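Local coordinates for Iron(III) ABC transporter, periplasmic iron-compound-binding protein (Vibrio cholerae, PDB 5GGY), which probably binds ferric siderophores such as ferrated Desferal in the periplasm and delivers them to an ABC transporter for iron import, at residues 89-94 / 100-105; 236-239 / 243-246; 118-123 / 131-136; 149-154 / 270-275; 200-205 / 256-261. All blocks are in the same frame, centred on the assembly; numbering follows the deposited sequence.

Contact 1: 89-94 / 100-105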
# COMPACT_ATOMS: atom_id res chain seq x y z
N ASP A 89 16.54 25.82 1.48
CA ASP A 89 17.48 26.92 1.34
C ASP A 89 18.66 26.79 2.31
O ASP A 89 19.61 27.58 2.25
CB ASP A 89 16.77 28.26 1.56
CG ASP A 89 15.87 28.64 0.41
OD1 ASP A 89 16.19 28.29 -0.75
OD2 ASP A 89 14.84 29.30 0.65
N LEU A 90 18.60 25.79 3.18
CA LEU A 90 19.65 25.57 4.16
C LEU A 90 20.43 24.29 3.87
O LEU A 90 21.35 23.95 4.61
CB LEU A 90 19.06 25.50 5.57
CG LEU A 90 18.58 26.81 6.19
CD1 LEU A 90 17.93 26.55 7.54
CD2 LEU A 90 19.73 27.79 6.33
N LEU A 91 20.07 23.61 2.79
CA LEU A 91 20.66 22.32 2.44
C LEU A 91 22.19 22.36 2.33
O LEU A 91 22.88 21.49 2.87
CB LEU A 91 20.07 21.80 1.13
CG LEU A 91 18.59 21.40 1.15
CD1 LEU A 91 18.16 20.83 -0.19
CD2 LEU A 91 18.32 20.42 2.27
N ALA A 92 22.71 23.37 1.64
CA ALA A 92 24.15 23.48 1.41
C ALA A 92 24.91 23.71 2.72
O ALA A 92 25.99 23.17 2.91
CB ALA A 92 24.44 24.60 0.43
N THR A 93 24.33 24.52 3.60
CA THR A 93 24.93 24.80 4.90
C THR A 93 24.88 23.58 5.82
O THR A 93 25.84 23.26 6.51
CB THR A 93 24.24 25.98 5.61
OG1 THR A 93 24.33 27.15 4.79
CG2 THR A 93 24.90 26.26 6.95
N LEU A 94 23.73 22.90 5.82
CA LEU A 94 23.54 21.70 6.62
C LEU A 94 24.51 20.60 6.20
O LEU A 94 24.96 19.80 7.02
CB LEU A 94 22.10 21.21 6.51
CG LEU A 94 21.02 22.09 7.14
CD1 LEU A 94 19.68 21.86 6.45
CD2 LEU A 94 20.90 21.81 8.63
N VAL A 100 23.37 15.21 4.08
CA VAL A 100 21.95 15.56 4.14
C VAL A 100 21.09 14.73 3.19
O VAL A 100 21.37 14.64 2.00
CB VAL A 100 21.74 17.06 3.80
CG1 VAL A 100 20.25 17.40 3.84
CG2 VAL A 100 22.51 17.93 4.77
N VAL A 101 20.04 14.13 3.74
CA VAL A 101 19.06 13.42 2.93
C VAL A 101 17.83 14.31 2.75
O VAL A 101 17.11 14.58 3.70
CB VAL A 101 18.66 12.08 3.56
CG1 VAL A 101 17.76 11.30 2.62
CG2 VAL A 101 19.90 11.27 3.92
N TYR A 102 17.62 14.77 1.52
CA TYR A 102 16.57 15.73 1.22
C TYR A 102 15.35 15.06 0.59
O TYR A 102 15.38 14.68 -0.58
CB TYR A 102 17.11 16.83 0.32
CG TYR A 102 16.09 17.84 -0.17
CD1 TYR A 102 15.81 17.96 -1.53
CD2 TYR A 102 15.41 18.67 0.71
CE1 TYR A 102 14.88 18.88 -1.98
CE2 TYR A 102 14.49 19.58 0.27
CZ TYR A 102 14.22 19.69 -1.08
OH TYR A 102 13.30 20.60 -1.52
N LEU A 103 14.29 14.91 1.37
CA LEU A 103 13.06 14.28 0.90
C LEU A 103 11.89 15.26 0.96
O LEU A 103 11.17 15.31 1.96
CB LEU A 103 12.73 13.03 1.72
CG LEU A 103 13.87 12.10 2.11
CD1 LEU A 103 14.39 12.42 3.51
CD2 LEU A 103 13.44 10.64 2.02
N PRO A 104 11.70 16.04 -0.11
CA PRO A 104 10.64 17.05 -0.15
C PRO A 104 9.26 16.46 -0.45
O PRO A 104 9.14 15.40 -1.06
CB PRO A 104 11.09 17.98 -1.28
CG PRO A 104 11.82 17.07 -2.21
CD PRO A 104 12.53 16.07 -1.33
N ASN A 105 8.22 17.17 -0.01
CA ASN A 105 6.84 16.75 -0.24
C ASN A 105 5.91 17.96 -0.24
O ASN A 105 6.34 19.09 -0.02
CB ASN A 105 6.41 15.74 0.83
CG ASN A 105 5.18 14.94 0.41
OD1 ASN A 105 4.53 15.26 -0.58
ND2 ASN A 105 4.87 13.90 1.18
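Leu94, whose CB lies 3.7 Å from Val100 CG2, is fixed by a backbone bond of its own: Leu94 N donates to Leu90 O at 2.9 Å. Leu91 and Leu94 both point to 100-105, where apolar side chains dominate the meeting, though Val100 CG2 also lies against the backbone carbonyl carbon of Leu94. Leu91 does most of the work. Its CD1 methyl sits over a face of the Tyr102 ring, 3.7 Å from the ring centroid and only 15° off the normal, a well-formed CH-pi contact. The other branch, CD2, touches both Tyr102 CD2, at 3.7 Å, and Val100 CG1, at 3.9 Å. Leucine suits the place because its two methyls can serve ring and valine at once. On the ring face opposite Leu91, Pro104 CD stands 3.7 Å above the plane, and Tyr102 lies between the two, each contact offset toward its rim. The CB of Tyr102 points to the helix, and with CG anti to the backbone N (chi1 175°) the ring is laid where Leu91 CD1 covers its face. Val100 spreads its methyls, CG1 to Leu91 and CG2 to Leu94. The alternation of a strand puts Val100 and Tyr102 on the helix side and turns Val101 away. Here helix 91-95 packs on the sheet as the crossover of a beta-alpha-beta unit, between parallel strands 80-83 and 100-102; Ala83 touches both Leu91 and Val100, while Leu103 leans on helix 112-126.

Contact 2: 236-239 / 243-246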
# COMPACT_ATOMS: atom_id res chain seq x y z
N VAL A 236 -22.73 33.97 13.58
CA VAL A 236 -23.94 33.92 12.75
C VAL A 236 -23.70 33.16 11.45
O VAL A 236 -24.54 32.38 11.01
CB VAL A 236 -24.45 35.33 12.44
CG1 VAL A 236 -25.81 35.27 11.77
CG2 VAL A 236 -24.51 36.17 13.71
N LEU A 237 -22.54 33.40 10.84
CA LEU A 237 -22.20 32.78 9.56
C LEU A 237 -22.10 31.26 9.67
O LEU A 237 -22.41 30.53 8.74
CB LEU A 237 -20.89 33.36 9.02
CG LEU A 237 -20.39 32.83 7.67
CD1 LEU A 237 -21.42 33.08 6.58
CD2 LEU A 237 -19.05 33.46 7.31
N TRP A 238 -21.65 30.79 10.83
CA TRP A 238 -21.47 29.37 11.07
C TRP A 238 -22.77 28.69 11.50
O TRP A 238 -23.08 27.59 11.03
CB TRP A 238 -20.39 29.14 12.13
CG TRP A 238 -20.20 27.71 12.53
CD1 TRP A 238 -20.81 27.06 13.57
CD2 TRP A 238 -19.34 26.75 11.91
NE1 TRP A 238 -20.38 25.76 13.63
CE2 TRP A 238 -19.47 25.54 12.62
CE3 TRP A 238 -18.47 26.80 10.82
CZ2 TRP A 238 -18.77 24.39 12.28
CZ3 TRP A 238 -17.76 25.65 10.48
CH2 TRP A 238 -17.92 24.47 11.20
N ARG A 239 -23.53 29.34 12.37
CA ARG A 239 -24.79 28.79 12.85
C ARG A 239 -25.83 28.70 11.73
O ARG A 239 -26.81 27.97 11.84
CB ARG A 239 -25.35 29.63 14.00
CG ARG A 239 -25.15 29.01 15.38
CD ARG A 239 -26.09 29.63 16.40
NE ARG A 239 -26.93 28.63 17.05
CZ ARG A 239 -28.09 28.19 16.58
NH1 ARG A 239 -28.57 28.68 15.44
NH2 ARG A 239 -28.78 27.28 17.24
N PHE A 243 -24.75 22.42 6.82
CA PHE A 243 -24.21 21.24 7.50
C PHE A 243 -24.25 21.41 9.01
O PHE A 243 -24.26 20.42 9.74
CB PHE A 243 -22.78 20.97 7.04
CG PHE A 243 -21.90 22.19 7.02
CD1 PHE A 243 -21.21 22.58 8.16
CD2 PHE A 243 -21.77 22.95 5.87
CE1 PHE A 243 -20.40 23.70 8.14
CE2 PHE A 243 -20.96 24.07 5.85
CZ PHE A 243 -20.27 24.44 6.99
N VAL A 244 -24.25 22.65 9.47
CA VAL A 244 -24.30 22.94 10.90
C VAL A 244 -25.71 22.73 11.44
O VAL A 244 -25.91 22.07 12.46
CB VAL A 244 -23.83 24.37 11.20
CG1 VAL A 244 -24.26 24.80 12.60
CG2 VAL A 244 -22.33 24.48 11.05
N GLN A 245 -26.69 23.30 10.74
CA GLN A 245 -28.09 23.16 11.13
C GLN A 245 -28.56 21.72 10.98
O GLN A 245 -29.47 21.28 11.69
CB GLN A 245 -28.97 24.09 10.30
CG GLN A 245 -28.82 25.56 10.66
CD GLN A 245 -29.61 26.46 9.73
OE1 GLN A 245 -29.56 26.30 8.51
NE2 GLN A 245 -30.34 27.40 10.31
N ALA A 246 -27.95 20.99 10.05
CA ALA A 246 -28.29 19.59 9.83
C ALA A 246 -27.51 18.68 10.78
O ALA A 246 -27.74 17.48 10.84
CB ALA A 246 -28.03 19.19 8.39
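Trp238 and Phe243 meet at a steep angle. Their ring planes are 75° apart, with the edge of Phe243 directed at the face of the tryptophan, an edge-to-face (T-shaped) pair with 5.7 Å between the centroid of the six-membered ring of Trp238 and that of Phe243. The leading atom is Phe243 CE1, 4.0 Å from Trp238 CH2. Phe243 has a chi1 of 47°, which holds CG between the backbone N and the carbonyl carbon; the ring is thereby swung across toward the indole. The same indole face also receives Val244, but over the other half of the double ring: CG2 lies 3.6 Å from the centroid of the five-membered ring, 20° off its normal, and is therefore a CH-pi donor. A flat, wide indole is well suited to offer room for both partners on one face. Val244 is wedged further by the backbone, since its CG2 is 3.2 Å from Trp238 O, while its other methyl, CG1, packs on Arg239 CA at 4.0 Å. At the margin, Gln245 CG packs on the backbone O of Arg239 at 3.4 Å, and both residues are exposed. Val249 of strand 249-252 touches Trp238, Phe243 and Val244. The two short helices are thus joined by dispersion and pi-face contacts, whose strength depends on shape and burial more than on precise donor and acceptor alignment.

Contact 3: 118-123 / 131-136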
# COMPACT_ATOMS: atom_id res chain seq x y z
N SER A 118 6.25 6.73 -0.26
CA SER A 118 7.49 6.46 -0.97
C SER A 118 8.71 6.83 -0.12
O SER A 118 9.69 6.10 -0.08
CB SER A 118 7.53 7.20 -2.30
OG SER A 118 8.70 6.87 -3.03
N HIS A 119 8.62 7.98 0.56
CA HIS A 119 9.70 8.42 1.44
C HIS A 119 9.87 7.47 2.61
O HIS A 119 10.99 7.20 3.05
CB HIS A 119 9.44 9.84 1.94
CG HIS A 119 9.64 10.90 0.91
ND1 HIS A 119 10.08 10.62 -0.37
CD2 HIS A 119 9.46 12.24 0.95
CE1 HIS A 119 10.17 11.74 -1.06
NE2 HIS A 119 9.79 12.74 -0.28
N PHE A 120 8.75 6.96 3.12
CA PHE A 120 8.75 6.02 4.23
C PHE A 120 9.52 4.76 3.87
O PHE A 120 10.25 4.19 4.69
CB PHE A 120 7.32 5.68 4.62
CG PHE A 120 7.19 4.79 5.82
CD1 PHE A 120 7.57 5.23 7.08
CD2 PHE A 120 6.66 3.52 5.70
CE1 PHE A 120 7.44 4.41 8.19
CE2 PHE A 120 6.52 2.69 6.80
CZ PHE A 120 6.91 3.14 8.04
N LYS A 121 9.38 4.33 2.62
CA LYS A 121 10.07 3.14 2.14
C LYS A 121 11.56 3.38 1.94
O LYS A 121 12.39 2.58 2.37
CB LYS A 121 9.45 2.67 0.83
CG LYS A 121 8.02 2.20 0.96
CD LYS A 121 7.44 1.92 -0.40
CE LYS A 121 6.09 1.27 -0.29
NZ LYS A 121 5.50 1.09 -1.64
N THR A 122 11.90 4.48 1.27
CA THR A 122 13.29 4.83 1.00
C THR A 122 14.09 5.00 2.29
O THR A 122 15.24 4.57 2.38
CB THR A 122 13.40 6.11 0.16
OG1 THR A 122 12.69 7.17 0.82
CG2 THR A 122 12.81 5.90 -1.22
N LEU A 123 13.48 5.63 3.28
CA LEU A 123 14.11 5.80 4.58
C LEU A 123 14.33 4.44 5.25
O LEU A 123 15.34 4.23 5.92
CB LEU A 123 13.27 6.71 5.48
CG LEU A 123 13.27 8.20 5.12
CD1 LEU A 123 12.26 8.95 5.97
CD2 LEU A 123 14.66 8.78 5.31
N ALA A 131 11.45 -4.30 6.75
CA ALA A 131 10.46 -5.26 7.24
C ALA A 131 9.40 -4.59 8.10
O ALA A 131 8.21 -4.88 7.97
CB ALA A 131 11.15 -6.38 8.02
N VAL A 132 9.84 -3.71 8.99
CA VAL A 132 8.92 -2.98 9.87
C VAL A 132 8.08 -2.01 9.04
O VAL A 132 6.90 -1.80 9.33
CB VAL A 132 9.70 -2.24 10.99
CG1 VAL A 132 11.20 -2.30 10.74
CG2 VAL A 132 9.22 -0.80 11.15
N ALA A 133 8.68 -1.43 8.01
CA ALA A 133 7.97 -0.52 7.12
C ALA A 133 6.85 -1.24 6.38
O ALA A 133 5.75 -0.70 6.24
CB ALA A 133 8.93 0.11 6.13
N GLN A 134 7.14 -2.44 5.90
CA GLN A 134 6.14 -3.25 5.20
C GLN A 134 5.01 -3.65 6.14
O GLN A 134 3.84 -3.62 5.76
CB GLN A 134 6.79 -4.49 4.60
CG GLN A 134 7.01 -4.41 3.10
CD GLN A 134 5.70 -4.36 2.33
OE1 GLN A 134 4.93 -5.31 2.33
NE2 GLN A 134 5.46 -3.23 1.66
N GLN A 135 5.36 -4.03 7.36
CA GLN A 135 4.38 -4.47 8.34
C GLN A 135 3.42 -3.34 8.72
O GLN A 135 2.24 -3.58 8.97
CB GLN A 135 5.09 -5.02 9.59
CG GLN A 135 4.87 -4.23 10.87
CD GLN A 135 3.58 -4.59 11.58
OE1 GLN A 135 3.14 -5.74 11.55
NE2 GLN A 135 2.95 -3.60 12.20
N LYS A 136 3.92 -2.11 8.73
CA LYS A 136 3.10 -0.97 9.12
C LYS A 136 2.21 -0.49 7.97
O LYS A 136 1.11 -0.01 8.20
CB LYS A 136 3.97 0.17 9.63
CG LYS A 136 4.59 -0.10 10.99
CD LYS A 136 4.90 1.19 11.72
CE LYS A 136 5.25 0.92 13.18
NZ LYS A 136 5.41 2.18 13.95
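Phe120 and Ala133 form the tight part of this contact. Ala133 O lies 3.5 Å from Phe120 CE2, at the edge of the ring and in its plane, where the slightly positive ring hydrogens probably give a weak favourable electrostatic contact. Phe120 CE2 also packs on Ala133 CB at 3.6 Å. CG is anti to the backbone N (chi1 -176°), which extends the phenyl group straight across to the other helix. Alanine is apt opposite it, because a single methyl lets so broad a ring approach the helix backbone. Gln29, Glu32, Leu33, Leu137 and Ala261 close round the ring and bury it.

The rest is looser. Phe120 CZ is 4.5 Å from Lys136 CB, an oblique touch; the lysine starts toward the ring but its amine leads away to a salt bridge with Glu32. Lys121, partly exposed, likewise spends its charge elsewhere, pairing with Glu54 of the second subunit. Within helix 112-126, the turn is reinforced by Thr122 OG1, which donates to His119 O at 2.8 Å, tilted 33° from the carbonyl plane and on the same face as Leu123 N. Helices 112-126 and 130-154 follow one another through a short connection, and the second is the long helix that, as in other FhuD-like periplasmic binding proteins, spans the two lobes; this contact lies at its N-terminal part.

Contact 4: 149-154 / 270-275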
# COMPACT_ATOMS: atom_id res chain seq x y z
N ALA A 149 -15.53 -0.23 6.30
CA ALA A 149 -16.65 -1.12 6.60
C ALA A 149 -17.48 -0.56 7.75
O ALA A 149 -18.71 -0.68 7.75
CB ALA A 149 -16.14 -2.51 6.94
N SER A 150 -16.80 0.03 8.73
CA SER A 150 -17.46 0.63 9.88
C SER A 150 -18.35 1.80 9.45
O SER A 150 -19.39 2.05 10.06
CB SER A 150 -16.43 1.10 10.90
OG SER A 150 -15.62 0.03 11.34
N LEU A 151 -17.94 2.50 8.40
CA LEU A 151 -18.71 3.62 7.88
C LEU A 151 -19.93 3.16 7.10
O LEU A 151 -21.03 3.66 7.31
CB LEU A 151 -17.82 4.51 7.00
CG LEU A 151 -16.71 5.28 7.72
CD1 LEU A 151 -15.82 5.98 6.72
CD2 LEU A 151 -17.31 6.28 8.71
N GLN A 152 -19.73 2.20 6.20
CA GLN A 152 -20.83 1.69 5.37
C GLN A 152 -21.73 0.74 6.15
O GLN A 152 -22.63 0.12 5.58
CB GLN A 152 -20.28 1.00 4.12
CG GLN A 152 -19.35 -0.16 4.39
CD GLN A 152 -18.55 -0.56 3.17
OE1 GLN A 152 -18.68 0.03 2.10
NE2 GLN A 152 -17.70 -1.57 3.32
N HIS A 153 -21.48 0.62 7.45
CA HIS A 153 -22.38 -0.09 8.35
C HIS A 153 -23.25 0.92 9.09
O HIS A 153 -24.42 0.66 9.39
CB HIS A 153 -21.60 -0.95 9.34
CG HIS A 153 -21.71 -2.43 9.07
ND1 HIS A 153 -20.98 -3.06 8.10
CD2 HIS A 153 -22.46 -3.38 9.67
CE1 HIS A 153 -21.27 -4.35 8.10
NE2 HIS A 153 -22.17 -4.57 9.04
N ALA A 154 -22.67 2.08 9.37
CA ALA A 154 -23.36 3.16 10.07
C ALA A 154 -24.03 4.12 9.10
O ALA A 154 -25.00 4.79 9.45
CB ALA A 154 -22.40 3.90 10.97
N ALA A 270 -9.09 8.91 12.96
CA ALA A 270 -9.64 10.09 13.61
C ALA A 270 -10.83 10.63 12.84
O ALA A 270 -11.84 11.03 13.42
CB ALA A 270 -8.57 11.16 13.75
N ILE A 271 -10.71 10.64 11.51
CA ILE A 271 -11.80 11.07 10.64
C ILE A 271 -13.00 10.13 10.76
O ILE A 271 -14.13 10.59 10.88
CB ILE A 271 -11.34 11.15 9.17
CG1 ILE A 271 -10.47 12.39 8.95
CG2 ILE A 271 -12.53 11.15 8.22
CD1 ILE A 271 -9.88 12.50 7.56
N THR A 272 -12.73 8.83 10.74
CA THR A 272 -13.78 7.82 10.92
C THR A 272 -14.50 8.02 12.25
O THR A 272 -15.73 8.04 12.30
CB THR A 272 -13.21 6.39 10.87
OG1 THR A 272 -12.70 6.13 9.56
CG2 THR A 272 -14.29 5.37 11.20
N GLU A 273 -13.71 8.18 13.31
CA GLU A 273 -14.24 8.42 14.65
C GLU A 273 -15.16 9.63 14.71
O GLU A 273 -16.25 9.56 15.28
CB GLU A 273 -13.08 8.59 15.63
CG GLU A 273 -13.46 9.20 16.96
CD GLU A 273 -12.25 9.47 17.83
OE1 GLU A 273 -11.21 8.81 17.61
OE2 GLU A 273 -12.33 10.35 18.71
N SER A 274 -14.73 10.74 14.12
CA SER A 274 -15.54 11.96 14.11
C SER A 274 -16.75 11.82 13.19
O SER A 274 -17.76 12.50 13.38
CB SER A 274 -14.70 13.16 13.68
OG SER A 274 -14.05 13.75 14.79
N LEU A 275 -16.64 10.94 12.21
CA LEU A 275 -17.70 10.77 11.22
C LEU A 275 -18.71 9.71 11.67
O LEU A 275 -19.87 9.74 11.26
CB LEU A 275 -17.11 10.40 9.86
CG LEU A 275 -17.98 10.74 8.65
CD1 LEU A 275 -18.30 12.23 8.63
CD2 LEU A 275 -17.27 10.33 7.37
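Two similar chi1 angles aim Leu151 and Thr272 at each other. In Leu151 (chi1 -68°) CG lies beside the backbone N and opposite the carbonyl carbon; in Thr272 (chi1 -65°) it is OG1 that takes this place, leaving the methyl CG2 anti to the backbone N and turned to the neighbouring helix. The result is a purely methyl meeting: Leu151 CD2 to Thr272 CG2, 4.0 Å. The same leucine branch also faces Leu275, with Leu151 CD2 at 4.3 Å from Leu275 CD2, so a single methyl lies against residues one turn apart on the second helix. The gentle spacing indicates ordinary van der Waals contact without strain. Threonine fits here for its two-sided nature. Its hydroxyl is satisfied by Ala268 O within its own helix, while its small methyl lets the backbones come near, with Leu151 CA 7.2 Å from Thr272 CA. Leu189 touches both Leu151 and Thr272, and Leu276 adds to the apolar surroundings of Leu151. Other residues of helix 262-276 rest on the sheet: Ser274 bonds to Ser251 O, and Ile271 and Ser274 touch Leu221 of strand 219-223. Leu275 serves both sides, meeting Tyr219 as well as Leu151. Thus the end of the long helix 130-154 lies against the last long helix of the chain, which in turn backs the C-terminal sheet, consistent with the FhuD-like fold, whose lobes are joined by one long helix.

Contact 5: 200-205 / 256-261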
# COMPACT_ATOMS: atom_id res chain seq x y z
N LYS A 200 -2.78 21.96 -4.88
CA LYS A 200 -2.09 23.15 -4.39
C LYS A 200 -0.86 22.75 -3.59
O LYS A 200 -0.62 21.56 -3.35
CB LYS A 200 -3.03 24.00 -3.53
CG LYS A 200 -4.20 24.60 -4.28
CD LYS A 200 -3.91 26.03 -4.70
CE LYS A 200 -4.56 26.36 -6.03
NZ LYS A 200 -4.40 27.80 -6.37
N GLU A 201 -0.07 23.74 -3.20
CA GLU A 201 1.04 23.49 -2.29
C GLU A 201 0.46 23.16 -0.91
O GLU A 201 -0.53 23.76 -0.49
CB GLU A 201 1.98 24.69 -2.20
CG GLU A 201 3.26 24.41 -1.42
CD GLU A 201 4.11 25.66 -1.22
OE1 GLU A 201 3.64 26.76 -1.56
OE2 GLU A 201 5.24 25.53 -0.72
N TRP A 202 1.08 22.19 -0.23
CA TRP A 202 0.62 21.68 1.07
C TRP A 202 -0.76 21.03 1.00
O TRP A 202 -1.30 20.62 2.03
CB TRP A 202 0.61 22.80 2.11
CG TRP A 202 1.95 23.41 2.35
CD1 TRP A 202 2.37 24.65 1.97
CD2 TRP A 202 3.06 22.80 3.02
NE1 TRP A 202 3.67 24.85 2.37
CE2 TRP A 202 4.12 23.73 3.01
CE3 TRP A 202 3.26 21.56 3.63
CZ2 TRP A 202 5.36 23.46 3.59
CZ3 TRP A 202 4.49 21.29 4.20
CH2 TRP A 202 5.52 22.23 4.18
N GLY A 203 -1.31 20.92 -0.20
CA GLY A 203 -2.63 20.34 -0.39
C GLY A 203 -3.73 21.19 0.23
O GLY A 203 -4.72 20.65 0.72
N ILE A 204 -3.56 22.51 0.21
CA ILE A 204 -4.54 23.41 0.80
C ILE A 204 -4.82 24.63 -0.07
O ILE A 204 -3.94 25.16 -0.74
CB ILE A 204 -4.11 23.90 2.20
CG1 ILE A 204 -2.72 24.52 2.14
CG2 ILE A 204 -4.16 22.77 3.21
CD1 ILE A 204 -2.31 25.22 3.41
N VAL A 205 -6.07 25.09 -0.05
CA VAL A 205 -6.43 26.36 -0.67
C VAL A 205 -7.27 27.16 0.33
O VAL A 205 -8.09 26.60 1.06
CB VAL A 205 -7.21 26.16 -1.99
CG1 VAL A 205 -8.53 25.43 -1.77
CG2 VAL A 205 -7.45 27.51 -2.68
N TRP A 256 -1.72 15.46 12.30
CA TRP A 256 -0.96 16.31 11.39
C TRP A 256 -1.29 16.01 9.93
O TRP A 256 -1.08 14.89 9.45
CB TRP A 256 0.53 16.15 11.65
CG TRP A 256 1.40 17.21 11.03
CD1 TRP A 256 2.51 17.01 10.25
CD2 TRP A 256 1.25 18.64 11.14
NE1 TRP A 256 3.05 18.21 9.87
CE2 TRP A 256 2.30 19.23 10.40
CE3 TRP A 256 0.34 19.47 11.79
CZ2 TRP A 256 2.45 20.61 10.30
CZ3 TRP A 256 0.49 20.84 11.69
CH2 TRP A 256 1.54 21.40 10.94
N SER A 257 -1.81 17.01 9.24
CA SER A 257 -2.24 16.85 7.85
C SER A 257 -1.09 17.07 6.88
O SER A 257 -1.28 17.11 5.67
CB SER A 257 -3.38 17.82 7.53
OG SER A 257 -4.42 17.73 8.50
N TYR A 258 0.12 17.21 7.43
CA TYR A 258 1.32 17.36 6.61
C TYR A 258 2.41 16.43 7.12
O TYR A 258 3.56 16.84 7.29
CB TYR A 258 1.80 18.81 6.63
CG TYR A 258 0.67 19.82 6.56
CD1 TYR A 258 0.17 20.41 7.71
CD2 TYR A 258 0.10 20.18 5.34
CE1 TYR A 258 -0.86 21.33 7.66
CE2 TYR A 258 -0.93 21.10 5.28
CZ TYR A 258 -1.41 21.67 6.44
OH TYR A 258 -2.43 22.58 6.39
N GLY A 259 2.06 15.17 7.35
CA GLY A 259 2.97 14.22 7.94
C GLY A 259 3.45 13.13 6.99
O GLY A 259 3.49 13.32 5.78
N GLY A 260 3.81 11.98 7.56
CA GLY A 260 4.34 10.87 6.79
C GLY A 260 3.33 9.80 6.46
O GLY A 260 2.13 10.06 6.39
N ALA A 261 3.82 8.58 6.27
CA ALA A 261 2.99 7.45 5.86
C ALA A 261 1.95 7.07 6.90
O ALA A 261 0.80 6.80 6.57
CB ALA A 261 3.86 6.24 5.54
O HOH W 1 -2.16 17.47 3.06
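Tyr258 reaches across to Trp202 and Ile204 and can be followed outward along its side chain. At CB it sets out toward 200-205, with CG beside the backbone N at a chi1 of -40°. Of the ring atoms, CD2 meets both Trp202 O, at 3.6 Å, and Trp202 CE3, at 3.8 Å; the oxygen is nearer still to CE2, 3.3 Å away, and lies at the ring edge in its plane. CD1, on the other flank, stands 3.4 Å above the plane of Trp256 from its own segment. At the tip, OH ends beside Ile204 CG2 at 3.6 Å. The indole of Trp202 presents its edge to the tyrosine face, offset, with planes at 89° and 5.8 Å between the centroid of its six-membered ring and that of Tyr258. Aromatic residues suit this meeting, since rim and face attract one another electrostatically even where the surroundings are only partly buried. Between the backbones a water donates to Ser257 O at 2.8 Å and, weakly, to Trp202 O at 3.4 Å, so the two loops are also linked through solvent. Ile204, branched at CB, sets its CG2 methyl beside the OH and ring edge of Tyr258 and also touches Tyr176. Residues from the first lobe come close as well: Pro86 touches Trp202, Trp24 pairs edge-to-face with Trp256, and Glu28 accepts a bond from Gly260 N. Loops rich in tryptophan and tyrosine at the junction of two lobes are consistent with the cleft in which periplasmic binding proteins of this family hold their siderophore.

Overall arrangement
Contacts 3 and 4 are the buried ones, and both use helix 130-154, one near each end, with centres about 26 Å apart. Contacts 1 and 2 are partly buried and lie on opposite sides of the chain's centre; both rely on methyl-to-ring contacts, contact 2 adding a ring pair. Contact 5, a surface contact whose centre is about 6 Å from that of the chain, is the one with a bridging water. Contacts 4 and 5 join distant parts of the sequence, contacts 1, 2 and 3 near neighbours. Contact 3 is the hub: it touches contact 1 through Leu103 and Pro104 and contact 5 through Ala261. Aliphatic packing dominates contact 4, whereas aromatic rings mark the other four.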